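PDB 1WDE: diphthine synthase from Aeropyrum pernix, which probably catalyses the S-adenosyl-L-methionine-dependent trimethylation of the amino group of the modified histidine of elongation factor 2, the diphthine-forming step of diphthamide biosynthesis. Local coordinates for residues Ala7-Leu12 with Ala113-Pro118; Val13-Ala18 with Ser47-Ser52; Tyr135-Thr140 with Gly166-Ala171; Thr142-Trp147 with Val188-Glu193; Arg200-Pro205 with Lys287-Glu292. All blocks are in the same frame, centred on the assembly; numbering follows the deposited sequence.

Contact 1 (Ala7-Leu12 with Ala113-Pro118)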
# COMPACT_ATOMS: atom_id res chain seq x y z
N ALA A 7 8.20 -26.50 19.90
CA ALA A 7 7.43 -25.52 20.67
C ALA A 7 6.73 -24.52 19.76
O ALA A 7 7.19 -24.26 18.65
CB ALA A 7 8.35 -24.80 21.66
N VAL A 8 5.63 -23.95 20.25
CA VAL A 8 4.85 -22.99 19.49
C VAL A 8 5.70 -21.98 18.72
O VAL A 8 6.41 -21.16 19.31
CB VAL A 8 3.86 -22.21 20.39
CG1 VAL A 8 2.81 -21.54 19.53
CG2 VAL A 8 3.22 -23.14 21.41
N THR A 9 5.62 -22.05 17.39
CA THR A 9 6.35 -21.13 16.52
C THR A 9 5.43 -20.53 15.47
O THR A 9 4.67 -21.24 14.81
CB THR A 9 7.53 -21.84 15.83
OG1 THR A 9 8.45 -22.30 16.82
CG2 THR A 9 8.25 -20.89 14.90
N LEU A 10 5.49 -19.21 15.33
CA LEU A 10 4.65 -18.51 14.37
C LEU A 10 5.46 -18.06 13.16
O LEU A 10 6.54 -17.47 13.30
CB LEU A 10 4.00 -17.30 15.04
CG LEU A 10 3.24 -16.32 14.13
CD1 LEU A 10 2.04 -16.99 13.52
CD2 LEU A 10 2.83 -15.11 14.94
N LEU A 11 4.94 -18.34 11.97
CA LEU A 11 5.60 -17.95 10.74
C LEU A 11 4.73 -16.93 10.03
O LEU A 11 3.63 -17.27 9.60
CB LEU A 11 5.82 -19.16 9.83
CG LEU A 11 6.53 -20.38 10.42
CD1 LEU A 11 6.78 -21.42 9.31
CD2 LEU A 11 7.84 -19.94 11.04
N LEU A 12 5.21 -15.69 9.93
CA LEU A 12 4.48 -14.64 9.21
C LEU A 12 5.11 -14.63 7.84
O LEU A 12 6.20 -14.10 7.65
CB LEU A 12 4.65 -13.27 9.88
CG LEU A 12 3.80 -12.99 11.12
CD1 LEU A 12 3.85 -11.51 11.41
CD2 LEU A 12 2.37 -13.42 10.88
N ALA A 113 8.05 -18.22 19.47
CA ALA A 113 9.14 -17.77 18.61
C ALA A 113 8.51 -17.27 17.32
O ALA A 113 7.62 -17.92 16.77
CB ALA A 113 10.10 -18.91 18.33
N VAL A 114 8.95 -16.12 16.82
CA VAL A 114 8.38 -15.56 15.60
C VAL A 114 9.38 -15.40 14.47
O VAL A 114 10.46 -14.83 14.66
CB VAL A 114 7.73 -14.19 15.85
CG1 VAL A 114 7.23 -13.59 14.54
CG2 VAL A 114 6.57 -14.34 16.84
N ARG A 115 9.04 -15.93 13.30
CA ARG A 115 9.92 -15.83 12.13
C ARG A 115 9.17 -15.01 11.08
O ARG A 115 8.02 -15.30 10.75
CB ARG A 115 10.23 -17.21 11.56
CG ARG A 115 10.76 -18.20 12.57
CD ARG A 115 12.19 -17.89 12.93
NE ARG A 115 13.13 -18.47 11.98
CZ ARG A 115 14.44 -18.21 11.99
NH1 ARG A 115 15.25 -18.76 11.10
NH2 ARG A 115 14.93 -17.37 12.89
N TYR A 116 9.83 -13.98 10.57
CA TYR A 116 9.22 -13.13 9.54
C TYR A 116 9.85 -13.54 8.22
O TYR A 116 11.04 -13.34 8.00
CB TYR A 116 9.49 -11.65 9.86
CG TYR A 116 9.46 -10.71 8.66
CD1 TYR A 116 8.50 -10.85 7.66
CD2 TYR A 116 10.37 -9.68 8.55
CE1 TYR A 116 8.47 -9.98 6.56
CE2 TYR A 116 10.35 -8.80 7.46
CZ TYR A 116 9.40 -8.96 6.48
OH TYR A 116 9.41 -8.13 5.38
N ILE A 117 9.05 -14.16 7.34
CA ILE A 117 9.56 -14.57 6.04
C ILE A 117 9.08 -13.50 5.04
O ILE A 117 7.90 -13.39 4.78
CB ILE A 117 9.01 -15.95 5.61
CG1 ILE A 117 9.32 -16.99 6.70
CG2 ILE A 117 9.67 -16.37 4.27
CD1 ILE A 117 10.79 -17.05 7.07
N PRO A 118 10.01 -12.71 4.49
CA PRO A 118 9.55 -11.67 3.55
C PRO A 118 9.01 -12.11 2.19
O PRO A 118 9.34 -13.19 1.68
CB PRO A 118 10.77 -10.74 3.41
CG PRO A 118 11.94 -11.55 3.86
CD PRO A 118 11.41 -12.51 4.89
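Thr9 to Leu12 pair with Ala113 to Tyr116 as two neighbouring strands of a parallel five-stranded sheet, in the N-terminal half of a tetrapyrrole-methylase-type fold; strand 113-117 forms one edge of that sheet. The first shell is backbone. Leu10 bonds through both its N and its O: the N binds Ala113 O at 2.9 Å, and the O receives Arg115 N, also at 2.9 Å and nearly straight (172°). Leu12 N then binds Arg115 O and Leu12 O takes Ile117 N, while at the poorly ordered start Ala113 N reaches Val8 O only weakly, at 3.4 Å.

Side chains alternate between two faces. On one, Leu11 and Arg115 lie side by side and point the same way; with Leu11 CG anti to its carbonyl carbon (chi1 -54°), Leu11 CD2 rests 3.7 Å from both Arg115 CB and Arg115 CG, before the arginine chain bends off the strand at chi2 and chi3. On the other face Leu10 CD2 meets Val114 CG2 at 4.3 Å, and both residues pack on helix 100-109.

Further out, strand 85-90 bonds to the other side of strand 9-14, and helix 24-32 lies against Leu11 and Ile117. Tyr116 OH is hydrogen-bonded to Asp93, a probable S-adenosyl-L-methionine ligand. Leu12 O lies at the edge of the tyrosine ring, in its plane, 4.0 Å from Tyr116 CD1.

Contact 2 (Val13-Ala18 with Ser47-Ser52)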
# COMPACT_ATOMS: atom_id res chain seq x y z
N VAL A 13 4.42 -15.22 6.87
CA VAL A 13 4.95 -15.39 5.53
C VAL A 13 4.36 -14.51 4.41
O VAL A 13 3.16 -14.51 4.17
CB VAL A 13 4.77 -16.87 5.11
CG1 VAL A 13 5.56 -17.17 3.85
CG2 VAL A 13 5.20 -17.78 6.27
N GLY A 14 5.24 -13.78 3.72
CA GLY A 14 4.79 -12.97 2.60
C GLY A 14 4.80 -13.89 1.38
O GLY A 14 5.79 -14.55 1.09
N TRP A 15 3.68 -13.95 0.67
CA TRP A 15 3.55 -14.82 -0.49
C TRP A 15 3.78 -14.14 -1.86
O TRP A 15 3.78 -14.80 -2.89
CB TRP A 15 2.15 -15.44 -0.48
CG TRP A 15 2.07 -16.81 -1.09
CD1 TRP A 15 1.38 -17.16 -2.20
CD2 TRP A 15 2.69 -18.01 -0.60
NE1 TRP A 15 1.52 -18.51 -2.44
CE2 TRP A 15 2.32 -19.05 -1.47
CE3 TRP A 15 3.52 -18.29 0.49
CZ2 TRP A 15 2.75 -20.37 -1.29
CZ3 TRP A 15 3.95 -19.61 0.68
CH2 TRP A 15 3.56 -20.63 -0.21
N GLY A 16 4.01 -12.83 -1.87
CA GLY A 16 4.16 -12.15 -3.16
C GLY A 16 2.75 -11.79 -3.60
O GLY A 16 1.79 -12.29 -3.03
N TYR A 17 2.58 -10.96 -4.63
CA TYR A 17 1.22 -10.57 -4.99
C TYR A 17 0.61 -11.23 -6.22
O TYR A 17 -0.44 -10.82 -6.69
CB TYR A 17 1.14 -9.04 -5.14
CG TYR A 17 2.10 -8.50 -6.16
CD1 TYR A 17 3.43 -8.21 -5.82
CD2 TYR A 17 1.70 -8.31 -7.48
CE1 TYR A 17 4.33 -7.75 -6.76
CE2 TYR A 17 2.61 -7.84 -8.45
CZ TYR A 17 3.92 -7.57 -8.08
OH TYR A 17 4.82 -7.12 -9.02
N ALA A 18 1.26 -12.26 -6.76
CA ALA A 18 0.72 -12.96 -7.91
C ALA A 18 1.35 -14.34 -7.98
O ALA A 18 2.40 -14.57 -7.39
CB ALA A 18 1.02 -12.20 -9.20
N SER A 47 -7.86 -13.33 -4.68
CA SER A 47 -8.63 -14.58 -4.76
C SER A 47 -7.73 -15.78 -5.03
O SER A 47 -7.96 -16.88 -4.53
CB SER A 47 -9.69 -14.50 -5.86
OG SER A 47 -10.67 -13.52 -5.55
N TRP A 48 -6.69 -15.55 -5.82
CA TRP A 48 -5.74 -16.58 -6.20
C TRP A 48 -4.94 -17.11 -5.02
O TRP A 48 -4.42 -18.22 -5.07
CB TRP A 48 -4.76 -16.01 -7.23
CG TRP A 48 -3.89 -14.92 -6.64
CD1 TRP A 48 -4.25 -13.62 -6.42
CD2 TRP A 48 -2.59 -15.08 -6.05
NE1 TRP A 48 -3.26 -12.96 -5.72
CE2 TRP A 48 -2.23 -13.84 -5.48
CE3 TRP A 48 -1.70 -16.16 -5.94
CZ2 TRP A 48 -1.01 -13.64 -4.81
CZ3 TRP A 48 -0.49 -15.96 -5.28
CH2 TRP A 48 -0.16 -14.71 -4.72
N LEU A 49 -4.83 -16.31 -3.96
CA LEU A 49 -4.02 -16.67 -2.79
C LEU A 49 -4.29 -18.05 -2.19
O LEU A 49 -3.41 -18.90 -2.18
CB LEU A 49 -4.15 -15.60 -1.71
CG LEU A 49 -3.33 -15.79 -0.43
CD1 LEU A 49 -1.85 -15.85 -0.76
CD2 LEU A 49 -3.62 -14.67 0.54
N TYR A 50 -5.51 -18.25 -1.69
CA TYR A 50 -5.93 -19.52 -1.10
C TYR A 50 -5.46 -20.70 -1.96
O TYR A 50 -4.72 -21.57 -1.50
CB TYR A 50 -7.45 -19.55 -0.97
CG TYR A 50 -8.01 -20.67 -0.11
CD1 TYR A 50 -7.90 -20.63 1.28
CD2 TYR A 50 -8.68 -21.75 -0.69
CE1 TYR A 50 -8.45 -21.64 2.08
CE2 TYR A 50 -9.23 -22.77 0.10
CZ TYR A 50 -9.11 -22.71 1.48
OH TYR A 50 -9.67 -23.70 2.26
N LYS A 51 -5.90 -20.72 -3.22
CA LYS A 51 -5.52 -21.79 -4.15
C LYS A 51 -4.01 -22.00 -4.25
O LYS A 51 -3.55 -23.14 -4.24
CB LYS A 51 -6.07 -21.49 -5.55
CG LYS A 51 -5.39 -22.29 -6.67
CD LYS A 51 -5.74 -21.74 -8.05
CE LYS A 51 -4.76 -22.21 -9.12
NZ LYS A 51 -4.64 -23.70 -9.18
N SER A 52 -3.26 -20.91 -4.37
CA SER A 52 -1.80 -20.98 -4.48
C SER A 52 -1.13 -21.57 -3.24
O SER A 52 -0.17 -22.33 -3.35
CB SER A 52 -1.21 -19.59 -4.74
OG SER A 52 0.21 -19.63 -4.76
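Trp15 turns its indole toward helix 47-57 and meets Ser52 there. Its NE1 gives a hydrogen bond of 2.9 Å to Ser52 OG, almost straight at 168°, with the oxygen lying in the indole plane. Ser52 holds that oxygen toward the indole because OG is anti to its backbone N (chi1 176°). Beside this bond, Trp15 CD1 touches Leu49 CD1 at 3.8 Å, and it also meets Trp48 CZ3; the two indoles approach rim to rim, neither over the other's face, with planes 28° apart. Ala26, Leu27 and Val30 of helix 24-32 also touch the Trp15 ring. A phenylalanine in its place would probably leave Ser52 OG without its indole donor and weaken the packing that the larger ring makes on helix 24-32.

With Gly16 the chain forms a classic beta bulge, both Trp15 and Gly16 facing Gly92, just past strand 85-90. Gly16 O comes in at the edge of the Trp48 ring, 3.5 Å from CH2. Tyr17 C lies 3.2 Å from Trp48 CZ2, while the tyrosine points away and binds Gly219 through its OH. Ala18 CA sits over one face of the Trp48 indole, offset toward the rim. Tyr17 and Ala18 lie beside Gly122 and Ala220, probable S-adenosyl-L-methionine contacts.

One directed N-H bond is joined by indole and leucine packing and by backbone atoms against Trp48, so shape, more than charge, probably sets how segment 13-18 meets the helix.

Contact 3 (Tyr135-Thr140 with Gly166-Ala171)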
# COMPACT_ATOMS: atom_id res chain seq x y z
N TYR A 135 15.31 6.62 -2.73
CA TYR A 135 15.68 7.47 -1.59
C TYR A 135 14.70 8.59 -1.29
O TYR A 135 14.65 9.08 -0.16
CB TYR A 135 17.06 8.10 -1.84
CG TYR A 135 18.13 7.10 -2.17
CD1 TYR A 135 18.74 6.33 -1.17
CD2 TYR A 135 18.54 6.92 -3.49
CE1 TYR A 135 19.71 5.40 -1.47
CE2 TYR A 135 19.51 5.99 -3.82
CZ TYR A 135 20.10 5.24 -2.81
OH TYR A 135 21.07 4.34 -3.14
N ARG A 136 13.92 9.00 -2.29
CA ARG A 136 12.98 10.10 -2.13
C ARG A 136 11.58 9.72 -1.74
O ARG A 136 10.74 10.60 -1.55
CB ARG A 136 12.93 10.96 -3.42
CG ARG A 136 14.25 11.67 -3.72
CD ARG A 136 14.08 12.75 -4.77
NE ARG A 136 13.30 13.88 -4.27
CZ ARG A 136 12.76 14.80 -5.04
NH1 ARG A 136 12.91 14.72 -6.36
NH2 ARG A 136 12.08 15.81 -4.51
N PHE A 137 11.30 8.42 -1.63
CA PHE A 137 9.96 8.04 -1.21
C PHE A 137 9.82 8.35 0.26
O PHE A 137 10.74 8.07 1.06
CB PHE A 137 9.68 6.56 -1.46
CG PHE A 137 9.32 6.26 -2.89
CD1 PHE A 137 10.31 6.05 -3.84
CD2 PHE A 137 7.99 6.33 -3.31
CE1 PHE A 137 10.00 5.93 -5.19
CE2 PHE A 137 7.66 6.20 -4.68
CZ PHE A 137 8.67 6.01 -5.61
N GLY A 138 8.69 8.94 0.62
CA GLY A 138 8.43 9.27 2.00
C GLY A 138 7.29 8.48 2.61
O GLY A 138 7.14 7.27 2.36
N GLY A 139 6.49 9.14 3.44
CA GLY A 139 5.36 8.51 4.10
C GLY A 139 4.32 7.92 3.14
O GLY A 139 4.22 8.34 1.97
N THR A 140 3.57 6.93 3.62
CA THR A 140 2.54 6.29 2.82
C THR A 140 1.19 6.53 3.49
O THR A 140 1.08 6.45 4.71
CB THR A 140 2.78 4.75 2.72
OG1 THR A 140 4.01 4.50 2.02
CG2 THR A 140 1.62 4.06 1.95
N GLY A 166 10.39 17.22 0.62
CA GLY A 166 10.89 16.88 -0.70
C GLY A 166 10.75 15.39 -0.98
O GLY A 166 11.54 14.81 -1.73
N LEU A 167 9.74 14.76 -0.38
CA LEU A 167 9.52 13.33 -0.52
C LEU A 167 8.28 12.96 -1.35
O LEU A 167 7.27 13.65 -1.31
CB LEU A 167 9.38 12.69 0.87
CG LEU A 167 10.51 12.93 1.88
CD1 LEU A 167 10.14 12.30 3.23
CD2 LEU A 167 11.78 12.32 1.36
N HIS A 168 8.37 11.85 -2.07
CA HIS A 168 7.27 11.35 -2.90
C HIS A 168 6.30 10.59 -2.00
O HIS A 168 6.72 9.80 -1.14
CB HIS A 168 7.76 10.37 -3.97
CG HIS A 168 8.88 10.89 -4.82
ND1 HIS A 168 8.88 12.15 -5.38
CD2 HIS A 168 9.97 10.26 -5.33
CE1 HIS A 168 9.92 12.27 -6.19
NE2 HIS A 168 10.59 11.13 -6.18
N THR A 169 5.01 10.81 -2.21
CA THR A 169 3.99 10.14 -1.41
C THR A 169 3.50 8.87 -2.10
O THR A 169 3.30 8.83 -3.32
CB THR A 169 2.76 11.05 -1.19
OG1 THR A 169 3.14 12.23 -0.48
CG2 THR A 169 1.69 10.31 -0.40
N THR A 170 3.33 7.81 -1.33
CA THR A 170 2.77 6.60 -1.89
C THR A 170 1.35 6.64 -1.33
O THR A 170 1.17 6.79 -0.12
CB THR A 170 3.49 5.34 -1.42
OG1 THR A 170 4.85 5.35 -1.89
CG2 THR A 170 2.77 4.09 -2.01
N ALA A 171 0.35 6.57 -2.19
CA ALA A 171 -1.02 6.60 -1.70
C ALA A 171 -1.73 5.31 -2.09
O ALA A 171 -1.91 5.00 -3.28
CB ALA A 171 -1.76 7.82 -2.25
O HOH W 1 14.04 14.14 -1.20
O HOH W 2 6.08 7.02 -0.42
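A parallel beta-alpha-beta unit, strand 137-143, helix 153-165 and strand 168-173, is closed here by its two strands, with a beta bulge shifting the register by one residue between Phe137 and Thr140. His168 N binds Arg136 O at 2.7 Å and Gly138 N returns to His168 O at 2.8 Å; past the bulge, Thr170 N reaches Gly139 O only weakly.

Gly166 ends helix 153-165 in a Schellman motif, and its carbonyl is gripped side-on by Arg136. NE approaches Gly166 O nearly along the carbonyl direction at 3.2 Å, while NH2, at 3.0 Å, stands above the carbonyl plane. A bend at chi3 (69°) brings the guanidinium round to this oxygen. His168 CE1 sits over one guanidinium face, offset to the rim, and the imidazole presents its edge to the face of Phe137, planes 73° apart. Glu257 takes both Arg136 NH1, as a salt bridge, and His168 NE2. A methionine at Arg136 would probably leave Gly166 O without these two donors and Glu257 without the guanidinium half of its pairing.

A side chain at Gly138 would run into Leu167 CB, which favours glycine there; Gly138 CA lies 3.7 Å from Leu167 CD1. Helix 122-130 packs on Phe137 and Thr170, helix 153-165 touches Leu167 and Thr169, and strand 246-249 pairs antiparallel with the far side of strand 168-173.

Contact 4 (Thr142-Trp147 with Val188-Glu193)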
# COMPACT_ATOMS: atom_id res chain seq x y z
N THR A 142 -3.36 5.96 3.10
CA THR A 142 -4.35 5.12 2.44
C THR A 142 -5.56 6.02 2.17
O THR A 142 -6.02 6.72 3.06
CB THR A 142 -4.79 3.94 3.34
OG1 THR A 142 -3.65 3.15 3.66
CG2 THR A 142 -5.81 3.03 2.57
N LEU A 143 -6.06 6.03 0.93
CA LEU A 143 -7.22 6.87 0.61
C LEU A 143 -8.46 6.03 0.94
O LEU A 143 -8.71 5.01 0.31
CB LEU A 143 -7.18 7.28 -0.86
CG LEU A 143 -5.86 7.95 -1.31
CD1 LEU A 143 -5.98 8.39 -2.77
CD2 LEU A 143 -5.55 9.14 -0.39
N PRO A 144 -9.23 6.46 1.95
CA PRO A 144 -10.44 5.75 2.39
C PRO A 144 -11.59 5.76 1.40
O PRO A 144 -11.76 6.71 0.63
CB PRO A 144 -10.80 6.47 3.68
CG PRO A 144 -10.42 7.91 3.37
CD PRO A 144 -9.08 7.74 2.68
N GLY A 145 -12.37 4.69 1.41
CA GLY A 145 -13.53 4.64 0.53
C GLY A 145 -14.65 5.41 1.21
O GLY A 145 -14.55 5.73 2.39
N PRO A 146 -15.74 5.72 0.49
CA PRO A 146 -16.85 6.46 1.11
C PRO A 146 -17.59 5.67 2.18
O PRO A 146 -18.38 6.24 2.93
CB PRO A 146 -17.74 6.80 -0.08
CG PRO A 146 -17.52 5.65 -1.01
CD PRO A 146 -16.01 5.48 -0.94
N TRP A 147 -17.33 4.37 2.27
CA TRP A 147 -18.01 3.54 3.27
C TRP A 147 -17.41 3.69 4.67
O TRP A 147 -17.89 3.08 5.63
CB TRP A 147 -17.98 2.08 2.86
CG TRP A 147 -16.61 1.51 2.67
CD1 TRP A 147 -15.80 0.99 3.63
CD2 TRP A 147 -15.90 1.40 1.44
NE1 TRP A 147 -14.61 0.56 3.07
CE2 TRP A 147 -14.65 0.80 1.73
CE3 TRP A 147 -16.19 1.75 0.11
CZ2 TRP A 147 -13.69 0.55 0.74
CZ3 TRP A 147 -15.24 1.49 -0.87
CH2 TRP A 147 -14.00 0.90 -0.55
N VAL A 188 -9.33 9.49 -5.21
CA VAL A 188 -8.78 10.83 -5.39
C VAL A 188 -9.83 11.91 -5.18
O VAL A 188 -9.54 12.95 -4.61
CB VAL A 188 -8.15 10.98 -6.80
CG1 VAL A 188 -7.61 12.37 -7.01
CG2 VAL A 188 -7.02 9.96 -6.97
N SER A 189 -11.06 11.67 -5.63
CA SER A 189 -12.12 12.67 -5.44
C SER A 189 -12.34 13.05 -3.99
O SER A 189 -12.44 14.24 -3.67
CB SER A 189 -13.45 12.19 -6.03
OG SER A 189 -13.45 12.34 -7.43
N LEU A 190 -12.44 12.06 -3.13
CA LEU A 190 -12.65 12.32 -1.72
C LEU A 190 -11.38 12.93 -1.11
O LEU A 190 -11.45 13.69 -0.15
CB LEU A 190 -13.04 11.04 -0.97
CG LEU A 190 -13.13 11.14 0.56
CD1 LEU A 190 -14.13 12.24 0.97
CD2 LEU A 190 -13.54 9.79 1.12
N LEU A 191 -10.22 12.59 -1.68
CA LEU A 191 -8.95 13.16 -1.19
C LEU A 191 -9.00 14.67 -1.48
O LEU A 191 -8.67 15.49 -0.62
CB LEU A 191 -7.77 12.54 -1.95
CG LEU A 191 -6.33 12.53 -1.38
CD1 LEU A 191 -5.33 12.72 -2.53
CD2 LEU A 191 -6.14 13.59 -0.35
N LEU A 192 -9.41 15.02 -2.69
CA LEU A 192 -9.47 16.44 -3.07
C LEU A 192 -10.53 17.17 -2.24
O LEU A 192 -10.35 18.34 -1.90
CB LEU A 192 -9.72 16.58 -4.57
CG LEU A 192 -8.60 15.97 -5.43
CD1 LEU A 192 -8.90 16.14 -6.91
CD2 LEU A 192 -7.27 16.66 -5.07
N GLU A 193 -11.62 16.49 -1.90
CA GLU A 193 -12.62 17.15 -1.07
C GLU A 193 -11.98 17.42 0.30
O GLU A 193 -12.21 18.47 0.89
CB GLU A 193 -13.88 16.29 -0.91
CG GLU A 193 -14.85 16.80 0.17
CD GLU A 193 -15.26 18.25 -0.04
OE1 GLU A 193 -15.86 18.85 0.89
OE2 GLU A 193 -14.99 18.80 -1.14
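Leu143 reaches from the end of strand 137-143 toward helix 184-202 and meets Leu191 there. Its CB leaves the strand in the direction of the helix, and CG follows anti to the carbonyl carbon (chi1 -54°), which carries the fork of the side chain toward the helix. From CG the two methyls part. CD2 makes the close contact, 3.6 Å from Leu191 CG and 4.2 Å from Leu191 CD1, so that one methyl of the strand residue presses on the branch point of the helix residue. CD1 heads for the preceding turn and comes within 4.3 Å of Val188 N. The two leucines cross at a slant instead of running alongside each other.

This is sheet-to-helix packing in the C-terminal half of the fold: strand 137-143 is an edge strand of the mixed sheet, and helix 184-202 follows its neighbour, strand 168-173, in the chain. Leu143 also packs on Val155 of helix 153-165, and Leu191 on Ile159 of that same helix, which therefore borders the leucine pair. Leu173, a probable S-adenosyl-L-methionine contact, lies close to Leu143.

Where the strand gives way to loop, Leu190 takes over. Its CG is anti to the backbone N (chi1 173°), and from there CD2 extends to Pro144 O at 3.6 Å and, less closely, to the proline ring, 4.3 Å from Pro144 CG. Pro152 touches both Pro144 and Leu190.

Contact 5 (Arg200-Pro205 with Lys287-Glu292)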
# COMPACT_ATOMS: atom_id res chain seq x y z
N ARG A 200 -8.78 25.07 3.80
CA ARG A 200 -9.69 26.07 4.34
C ARG A 200 -9.32 26.39 5.79
O ARG A 200 -9.12 27.56 6.13
CB ARG A 200 -11.13 25.55 4.28
CG ARG A 200 -12.16 26.56 4.77
CD ARG A 200 -13.45 25.89 5.23
NE ARG A 200 -14.30 26.84 5.95
CZ ARG A 200 -15.33 26.49 6.72
NH1 ARG A 200 -15.64 25.22 6.87
NH2 ARG A 200 -16.04 27.43 7.33
N GLU A 201 -9.23 25.36 6.63
CA GLU A 201 -8.89 25.52 8.04
C GLU A 201 -7.41 25.79 8.30
O GLU A 201 -7.04 26.28 9.37
CB GLU A 201 -9.30 24.27 8.83
CG GLU A 201 -8.53 23.01 8.44
CD GLU A 201 -8.87 21.81 9.32
OE1 GLU A 201 -8.48 21.81 10.51
OE2 GLU A 201 -9.53 20.87 8.82
N ALA A 202 -6.56 25.45 7.34
CA ALA A 202 -5.13 25.66 7.48
C ALA A 202 -4.75 27.06 7.02
O ALA A 202 -3.64 27.53 7.26
CB ALA A 202 -4.37 24.63 6.67
N GLY A 203 -5.70 27.74 6.37
CA GLY A 203 -5.45 29.08 5.89
C GLY A 203 -4.50 29.10 4.71
O GLY A 203 -3.45 29.76 4.76
N ALA A 204 -4.85 28.38 3.66
CA ALA A 204 -4.02 28.32 2.47
C ALA A 204 -4.83 27.77 1.31
O ALA A 204 -5.84 27.12 1.52
CB ALA A 204 -2.81 27.43 2.72
N PRO A 205 -4.39 28.04 0.08
CA PRO A 205 -5.12 27.54 -1.09
C PRO A 205 -5.04 26.02 -1.13
O PRO A 205 -4.08 25.45 -0.60
CB PRO A 205 -4.37 28.19 -2.25
CG PRO A 205 -2.92 28.16 -1.74
CD PRO A 205 -3.09 28.63 -0.31
N LYS A 287 5.99 28.90 5.46
CA LYS A 287 5.15 29.67 6.38
C LYS A 287 4.73 28.84 7.59
O LYS A 287 4.18 29.37 8.54
CB LYS A 287 3.88 30.18 5.69
CG LYS A 287 4.10 31.14 4.53
CD LYS A 287 2.76 31.45 3.86
CE LYS A 287 2.93 32.42 2.70
NZ LYS A 287 1.61 32.82 2.13
N GLY A 288 4.95 27.53 7.53
CA GLY A 288 4.57 26.67 8.65
C GLY A 288 3.10 26.29 8.64
O GLY A 288 2.57 25.76 9.62
N VAL A 289 2.43 26.58 7.54
CA VAL A 289 1.02 26.27 7.39
C VAL A 289 0.66 24.81 7.68
O VAL A 289 -0.33 24.51 8.37
CB VAL A 289 0.57 26.56 5.94
CG1 VAL A 289 -0.90 26.22 5.75
CG2 VAL A 289 0.84 28.01 5.60
N TYR A 290 1.48 23.89 7.17
CA TYR A 290 1.17 22.48 7.31
C TYR A 290 1.50 21.77 8.62
O TYR A 290 1.50 20.55 8.67
CB TYR A 290 1.77 21.73 6.12
CG TYR A 290 1.39 22.34 4.78
CD1 TYR A 290 0.05 22.44 4.39
CD2 TYR A 290 2.36 22.83 3.91
CE1 TYR A 290 -0.31 23.00 3.16
CE2 TYR A 290 2.02 23.39 2.68
CZ TYR A 290 0.68 23.47 2.32
OH TYR A 290 0.33 23.98 1.09
N MSE A 291 1.75 22.53 9.68
CA MSE A 291 2.02 21.94 10.99
C MSE A 291 1.02 22.59 11.97
O MSE A 291 1.00 23.81 12.10
CB MSE A 291 3.47 22.21 11.43
CG MSE A 291 4.55 21.59 10.52
SE MSE A 291 6.43 21.85 11.09
CE MSE A 291 6.73 20.14 11.96
N GLU A 292 0.18 21.79 12.62
CA GLU A 292 -0.77 22.35 13.59
C GLU A 292 -0.89 21.56 14.89
O GLU A 292 -0.64 22.11 15.96
CB GLU A 292 -2.15 22.52 12.98
CG GLU A 292 -2.13 23.02 11.56
CD GLU A 292 -1.91 21.89 10.58
OE1 GLU A 292 -1.69 20.75 11.05
OE2 GLU A 292 -1.95 22.14 9.35
O HOH W 3 -2.45 24.02 0.75
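Val289 CG1 is the close-packed point, meeting both alanines that flank Gly203. It stands 3.9 Å from Ala202 CB and 3.8 Å from Ala204 CB, and nearer still, at 3.4 Å, to Ala202 O. The valine reaches this spot because CG1 is anti to the backbone N (chi1 179°). The same methyl sits over one face of the Tyr290 ring, toward the rim. Gly203, with positive phi at the end of helix 184-202, turns the chain so that both alanine CB atoms face the valine. Val289 belongs to a type I beta turn from Gly288 to Met291, entered through a Schellman motif at Gly288 that ends helix 277-287.

Around this apolar point the contact is looser. Glu292 OE2 passes Ala202 CB at 4.4 Å, but its polar partners lie elsewhere: Tyr198 OH for OE2 and Arg157 for OE1, the latter a salt bridge. Near Pro205 the segments are bridged by water, which donates to Pro205 O at 2.6 Å and lies 2.8 Å from Tyr290 OH, at the edge of that ring and in its plane.

The patch lies at the surface, away from the cofactor site. It joins the C-terminal end of helix 184-202 to the loop after helix 277-287, whose Asn284 touches Val289 and Ala204; helix 153-165 stacks Tyr160 on Tyr290 and is tied to helix 277-287 by the Cys164-Cys285 disulfide.

Contacts 1 and 2 share strand 9-14 in the N-terminal parallel sheet and touch where Ile117 O lies 2.9 Å from Gly14 N, a probable hydrogen bond. Contacts 3 and 4 share strand 137-143 of the mixed sheet and meet through Ala171 CB and Leu143 CG, 4.2 Å apart. Contact 5 uses the far end of the helix of contact 4, their centres about 20 Å apart. Contacts 2 and 3 lie on opposite sides of the chain's centre. Probable S-adenosyl-L-methionine residues approach three contacts, side chain to side chain: Asp93 about 3 Å from Tyr116 of contact 1, Gly122 and Ala220 each about 4 Å from Tyr17 and Ala18 of contact 2, and Leu173 about 4 Å from Leu143 of contact 4.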